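Long-range contacts in acetylcholine-binding protein (Bulinus truncatus, PDB 2BJ0), which probably binds acetylcholine and related ligands as a soluble pentamer whose subunits resemble the ligand-binding domain of nicotinic acetylcholine receptors: residues S62-S67 against V102-D107; V27-K32 against T52-K57. All blocks are in the same frame, centred on the assembly; numbering follows the deposited sequence.

Contact 1 of 2, residues S62-S67 against V102-D107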
loop_
_atom_site.group_PDB
_atom_site.type_symbol
_atom_site.label_atom_id
_atom_site.label_comp_id
_atom_site.label_asym_id
_atom_site.label_seq_id
_atom_site.Cartn_x
_atom_site.Cartn_y
_atom_site.Cartn_z
ATOM N N SER A 62 15.814 11.886 27.716
ATOM C CA SER A 62 17.121 11.413 28.225
ATOM C C SER A 62 16.995 10.311 29.290
ATOM O O SER A 62 17.917 9.535 29.488
ATOM C CB SER A 62 17.936 12.570 28.809
ATOM O OG SER A 62 17.319 13.060 29.992
ATOM N N SER A 63 15.859 10.250 29.971
ATOM C CA SER A 63 15.639 9.247 30.998
ATOM C C SER A 63 15.353 7.868 30.417
ATOM O O SER A 63 15.139 6.907 31.146
ATOM C CB SER A 63 14.484 9.671 31.881
ATOM O OG SER A 63 14.933 10.684 32.748
ATOM N N LEU A 64 15.321 7.783 29.096
ATOM C CA LEU A 64 15.047 6.526 28.440
ATOM C C LEU A 64 16.248 5.619 28.623
ATOM O O LEU A 64 16.104 4.405 28.710
ATOM C CB LEU A 64 14.766 6.772 26.952
ATOM C CG LEU A 64 13.987 5.763 26.105
ATOM C CD1 LEU A 64 12.568 5.441 26.638
ATOM C CD2 LEU A 64 13.912 6.308 24.681
ATOM N N LEU A 65 17.425 6.225 28.718
ATOM C CA LEU A 65 18.689 5.494 28.699
ATOM C C LEU A 65 19.535 5.588 29.964
ATOM O O LEU A 65 20.291 4.665 30.251
ATOM C CB LEU A 65 19.548 5.957 27.518
ATOM C CG LEU A 65 19.097 5.518 26.126
ATOM C CD1 LEU A 65 20.130 5.963 25.119
ATOM C CD2 LEU A 65 18.865 3.996 26.049
ATOM N N SER A 66 19.421 6.701 30.687
ATOM C CA SER A 66 20.283 7.052 31.832
ATOM C C SER A 66 20.823 5.893 32.718
ATOM O O SER A 66 21.931 5.992 33.265
ATOM C CB SER A 66 19.610 8.134 32.694
ATOM O OG SER A 66 18.292 7.740 33.047
ATOM N N SER A 67 20.049 4.810 32.841
ATOM C CA SER A 67 20.483 3.631 33.597
ATOM C C SER A 67 20.525 2.341 32.761
ATOM O O SER A 67 20.180 1.256 33.237
ATOM C CB SER A 67 19.597 3.446 34.833
ATOM O OG SER A 67 18.234 3.378 34.453
ATOM N N VAL A 102 14.238 5.959 14.207
ATOM C CA VAL A 102 15.043 7.092 14.722
ATOM C C VAL A 102 16.045 6.534 15.724
ATOM O O VAL A 102 15.906 5.366 16.182
ATOM C CB VAL A 102 14.167 8.187 15.397
ATOM C CG1 VAL A 102 13.104 8.724 14.426
ATOM C CG2 VAL A 102 13.503 7.670 16.657
ATOM N N VAL A 103 17.048 7.342 16.064
ATOM C CA VAL A 103 18.028 7.004 17.086
ATOM C C VAL A 103 18.069 8.102 18.119
ATOM O O VAL A 103 18.280 9.269 17.787
ATOM C CB VAL A 103 19.435 6.832 16.518
ATOM C CG1 VAL A 103 20.439 6.608 17.664
ATOM C CG2 VAL A 103 19.483 5.684 15.481
ATOM N N VAL A 104 17.840 7.699 19.365
ATOM C CA VAL A 104 17.752 8.580 20.514
ATOM C C VAL A 104 19.053 8.433 21.306
ATOM O O VAL A 104 19.470 7.318 21.609
ATOM C CB VAL A 104 16.562 8.180 21.421
ATOM C CG1 VAL A 104 16.395 9.141 22.541
ATOM C CG2 VAL A 104 15.287 8.080 20.617
ATOM N N SER A 105 19.684 9.570 21.600
ATOM C CA SER A 105 20.929 9.636 22.366
ATOM C C SER A 105 20.650 9.808 23.839
ATOM O O SER A 105 19.535 10.166 24.210
ATOM C CB SER A 105 21.756 10.821 21.891
ATOM O OG SER A 105 22.132 10.631 20.540
ATOM N N LYS A 106 21.683 9.617 24.671
ATOM C CA LYS A 106 21.564 9.736 26.143
ATOM C C LYS A 106 21.075 11.090 26.620
ATOM O O LYS A 106 20.467 11.185 27.673
ATOM C CB LYS A 106 22.893 9.418 26.855
ATOM C CG LYS A 106 23.222 7.917 26.930
ATOM C CD LYS A 106 23.597 7.427 28.349
ATOM C CE LYS A 106 23.788 5.888 28.321
ATOM N NZ LYS A 106 23.312 5.161 29.547
ATOM N N ASP A 107 21.335 12.146 25.865
ATOM C CA ASP A 107 20.831 13.446 26.275
ATOM C C ASP A 107 19.435 13.793 25.684
ATOM O O ASP A 107 18.926 14.897 25.866
ATOM C CB ASP A 107 21.870 14.522 25.961
ATOM C CG ASP A 107 22.000 14.795 24.473
ATOM O OD1 ASP A 107 21.555 13.961 23.644
ATOM O OD2 ASP A 107 22.528 15.838 24.034
#
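S62 and D107 bring the two backbones together, their CA atoms 4.7 Å apart, where the loop 62-67 passes the chain just as it leaves strand 101-105; no backbone hydrogen bond joins the two segments. S62 presses its CB against the carbonyl of K106, with CB 3.1 Å from K106 O. Its OG, held between the backbone N and the carbonyl carbon (chi1 68°), bonds instead to P59 O within its own loop. L65 reaches across with one methyl: CD1 lies 3.8 Å from V104 O, and the same CD1 is 4.1 Å from CG of K106. L64 sends CD2 toward CG1 of V104 at 4.3 Å, a looser apolar touch on the buried side, where L75 of strand 72-76 packs against both residues and L7 of helix 4-12 against L64. K106 supplies the one hydrogen bond across the segments. Its chain bends at chi2 (-130°) and again at chi4, which swings NZ back over the loop to L65 O at 3.1 Å. The ammonium stands above the carbonyl plane, 63° out of it. NZ also bonds to S68 O, its stronger partner, and L65 O takes a further bond from S68 OG. D107 turns to its own side, where OD1 bonds to S109 OG. Aliphatic groups of L64, L65 and V104 thus cover the inner side, partly against backbone carbonyls, while K106 joins the loop through main-chain oxygens, so the position of NZ is probably set by the course of the loop backbone, with no acidic side chain of 62-67 taking part.

Contact 2 of 2, residues V27-K32 against T52-K57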
loop_
_atom_site.group_PDB
_atom_site.type_symbol
_atom_site.label_atom_id
_atom_site.label_comp_id
_atom_site.label_asym_id
_atom_site.label_seq_id
_atom_site.Cartn_x
_atom_site.Cartn_y
_atom_site.Cartn_z
ATOM N N VAL A 27 14.584 22.323 14.663
ATOM C CA VAL A 27 14.842 21.114 13.937
ATOM C C VAL A 27 15.900 21.404 12.907
ATOM O O VAL A 27 15.710 22.260 12.063
ATOM C CB VAL A 27 13.543 20.592 13.273
ATOM C CG1 VAL A 27 13.827 19.345 12.438
ATOM C CG2 VAL A 27 12.507 20.313 14.334
ATOM N N SER A 28 17.020 20.695 12.974
ATOM C CA SER A 28 18.087 20.901 12.016
ATOM C C SER A 28 17.984 19.914 10.879
ATOM O O SER A 28 17.830 18.723 11.134
ATOM C CB SER A 28 19.428 20.693 12.697
ATOM O OG SER A 28 19.444 21.408 13.917
ATOM N N LEU A 29 18.115 20.405 9.648
ATOM C CA LEU A 29 18.111 19.570 8.434
ATOM C C LEU A 29 19.377 19.755 7.648
ATOM O O LEU A 29 19.840 20.890 7.456
ATOM C CB LEU A 29 16.971 19.972 7.498
ATOM C CG LEU A 29 15.553 19.817 8.013
ATOM C CD1 LEU A 29 14.536 20.196 6.922
ATOM C CD2 LEU A 29 15.376 18.379 8.505
ATOM N N ASN A 30 19.941 18.638 7.218
ATOM C CA ASN A 30 21.005 18.573 6.225
ATOM C C ASN A 30 20.537 17.552 5.199
ATOM O O ASN A 30 19.632 16.781 5.498
ATOM C CB ASN A 30 22.335 18.162 6.861
ATOM C CG ASN A 30 23.073 19.354 7.499
ATOM O OD1 ASN A 30 23.452 19.305 8.661
ATOM N ND2 ASN A 30 23.235 20.440 6.735
ATOM N N PHE A 31 21.129 17.548 4.010
ATOM C CA PHE A 31 20.674 16.691 2.936
ATOM C C PHE A 31 21.852 16.086 2.234
ATOM O O PHE A 31 22.934 16.669 2.193
ATOM C CB PHE A 31 19.809 17.465 1.918
ATOM C CG PHE A 31 18.559 18.043 2.495
ATOM C CD1 PHE A 31 17.391 17.285 2.559
ATOM C CD2 PHE A 31 18.531 19.351 2.952
ATOM C CE1 PHE A 31 16.233 17.797 3.087
ATOM C CE2 PHE A 31 17.370 19.875 3.475
ATOM C CZ PHE A 31 16.203 19.097 3.544
ATOM N N LYS A 32 21.631 14.911 1.670
ATOM C CA LYS A 32 22.593 14.277 0.807
ATOM C C LYS A 32 21.870 13.930 -0.490
ATOM O O LYS A 32 20.968 13.070 -0.495
ATOM C CB LYS A 32 23.147 12.993 1.448
ATOM C CG LYS A 32 23.894 13.197 2.778
ATOM C CD LYS A 32 25.303 13.706 2.499
ATOM C CE LYS A 32 25.823 14.454 3.678
ATOM N NZ LYS A 32 27.183 15.001 3.408
ATOM N N THR A 52 17.508 12.903 3.916
ATOM C CA THR A 52 17.186 14.054 4.746
ATOM C C THR A 52 17.691 13.704 6.114
ATOM O O THR A 52 17.292 12.693 6.655
ATOM C CB THR A 52 15.657 14.283 4.836
ATOM O OG1 THR A 52 15.187 14.814 3.596
ATOM C CG2 THR A 52 15.316 15.435 5.827
ATOM N N GLN A 53 18.582 14.518 6.673
ATOM C CA GLN A 53 19.122 14.226 7.983
ATOM C C GLN A 53 18.504 15.193 8.947
ATOM O O GLN A 53 18.900 16.351 8.974
ATOM C CB GLN A 53 20.658 14.365 7.996
ATOM C CG GLN A 53 21.360 13.668 6.841
ATOM C CD GLN A 53 22.886 13.818 6.843
ATOM O OE1 GLN A 53 23.573 13.001 6.247
ATOM N NE2 GLN A 53 23.408 14.854 7.509
ATOM N N ALA A 54 17.517 14.735 9.717
ATOM C CA ALA A 54 16.776 15.612 10.599
ATOM C C ALA A 54 17.133 15.346 12.054
ATOM O O ALA A 54 17.113 14.191 12.497
ATOM C CB ALA A 54 15.269 15.428 10.401
ATOM N N SER A 55 17.441 16.398 12.813
ATOM C CA SER A 55 17.615 16.199 14.242
ATOM C C SER A 55 16.917 17.226 15.097
ATOM O O SER A 55 16.701 18.371 14.684
ATOM C CB SER A 55 19.080 16.011 14.641
ATOM O OG SER A 55 19.921 16.906 13.965
ATOM N N TRP A 56 16.515 16.787 16.285
ATOM C CA TRP A 56 15.889 17.677 17.245
ATOM C C TRP A 56 16.137 17.082 18.610
ATOM O O TRP A 56 16.601 15.970 18.698
ATOM C CB TRP A 56 14.398 17.891 16.942
ATOM C CG TRP A 56 13.579 16.667 17.118
ATOM C CD1 TRP A 56 12.821 16.337 18.202
ATOM C CD2 TRP A 56 13.487 15.574 16.212
ATOM N NE1 TRP A 56 12.234 15.105 18.015
ATOM C CE2 TRP A 56 12.614 14.621 16.789
ATOM C CE3 TRP A 56 14.029 15.304 14.947
ATOM C CZ2 TRP A 56 12.301 13.415 16.158
ATOM C CZ3 TRP A 56 13.689 14.094 14.316
ATOM C CH2 TRP A 56 12.846 13.179 14.931
ATOM N N LYS A 57 15.866 17.830 19.673
ATOM C CA LYS A 57 16.165 17.359 21.023
ATOM C C LYS A 57 14.956 17.500 21.927
ATOM O O LYS A 57 14.238 18.502 21.876
ATOM C CB LYS A 57 17.334 18.161 21.586
ATOM C CG LYS A 57 17.871 17.708 22.924
ATOM C CD LYS A 57 18.942 18.706 23.399
ATOM C CE LYS A 57 19.692 18.151 24.588
ATOM N NZ LYS A 57 20.946 18.920 24.749
#
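S28 and S55 exchange two backbone hydrogen bonds, S28 N to S55 O and S55 N to S28 O, both 2.9 Å and both in the carbonyl plane. N30 and Q53 form the next hydrogen-bonded pair; here Q53 N to N30 O is short, 2.8 Å, and nearly straight at 171°, though the donor is tilted from the carbonyl plane. Between and beyond them, L29 with A54 and F31 with T52 are non-hydrogen-bonded pairs whose side chains share one face. On it, CD2 of L29 rests 3.5 Å from CB of A54. F31 lies alongside T52, its CG anti to the carbonyl carbon (chi1 -62°), which brings the ring edge to the threonine: CE1 is 3.2 Å from T52 OG1, close to the ring plane. Replacing F31 by an alanine would probably open a gap beside T52 and deprive I194 and I196 of strand 190-202 of the ring they pack on. On the other face, Q53 stretches out beyond CG and crosses K32, its OE1 3.5 Å from CG of K32, while its NE2 sits 3.5 Å from CB of N30. One second-shell residue, E156, fixes this polar group: OE2 accepts from Q53 NE2, OE1 pairs with K32 NZ, and its backbone N donates to N30 OD1. E163 gives K32 a second carboxylate. C186 of a neighbouring subunit, half of the vicinal C186-C187 disulfide, packs on Q53, consistent with this face lying near the intersubunit agonist site of the family. Strands 25-40 and 45-57, antiparallel at 163° here, form a beta hairpin in the immunoglobulin-like beta-sandwich of the Cys-loop receptor ligand-binding domain, with the L29 and F31 face turned to the opposing sheet.

The two contacts lie about 18 Å apart, centre to centre, and both reach the same mixed sheet. Contact 2 is core: it joins neighbouring strands near the middle of the chain by regular backbone pairing, and its buried lysine, K32, is paired with two carboxylates. Contact 1 is peripheral, about 22 Å from the chain centre and only partly buried; it fastens a loop to the end of a strand with leucine methyls and one lysine bond. Strand 45-57 runs into the loop that holds 62-67, so contact 2 leads along the chain to contact 1. Where they meet, K57 NZ and D107 OD2 form a long, weak ion pair at 3.5 Å.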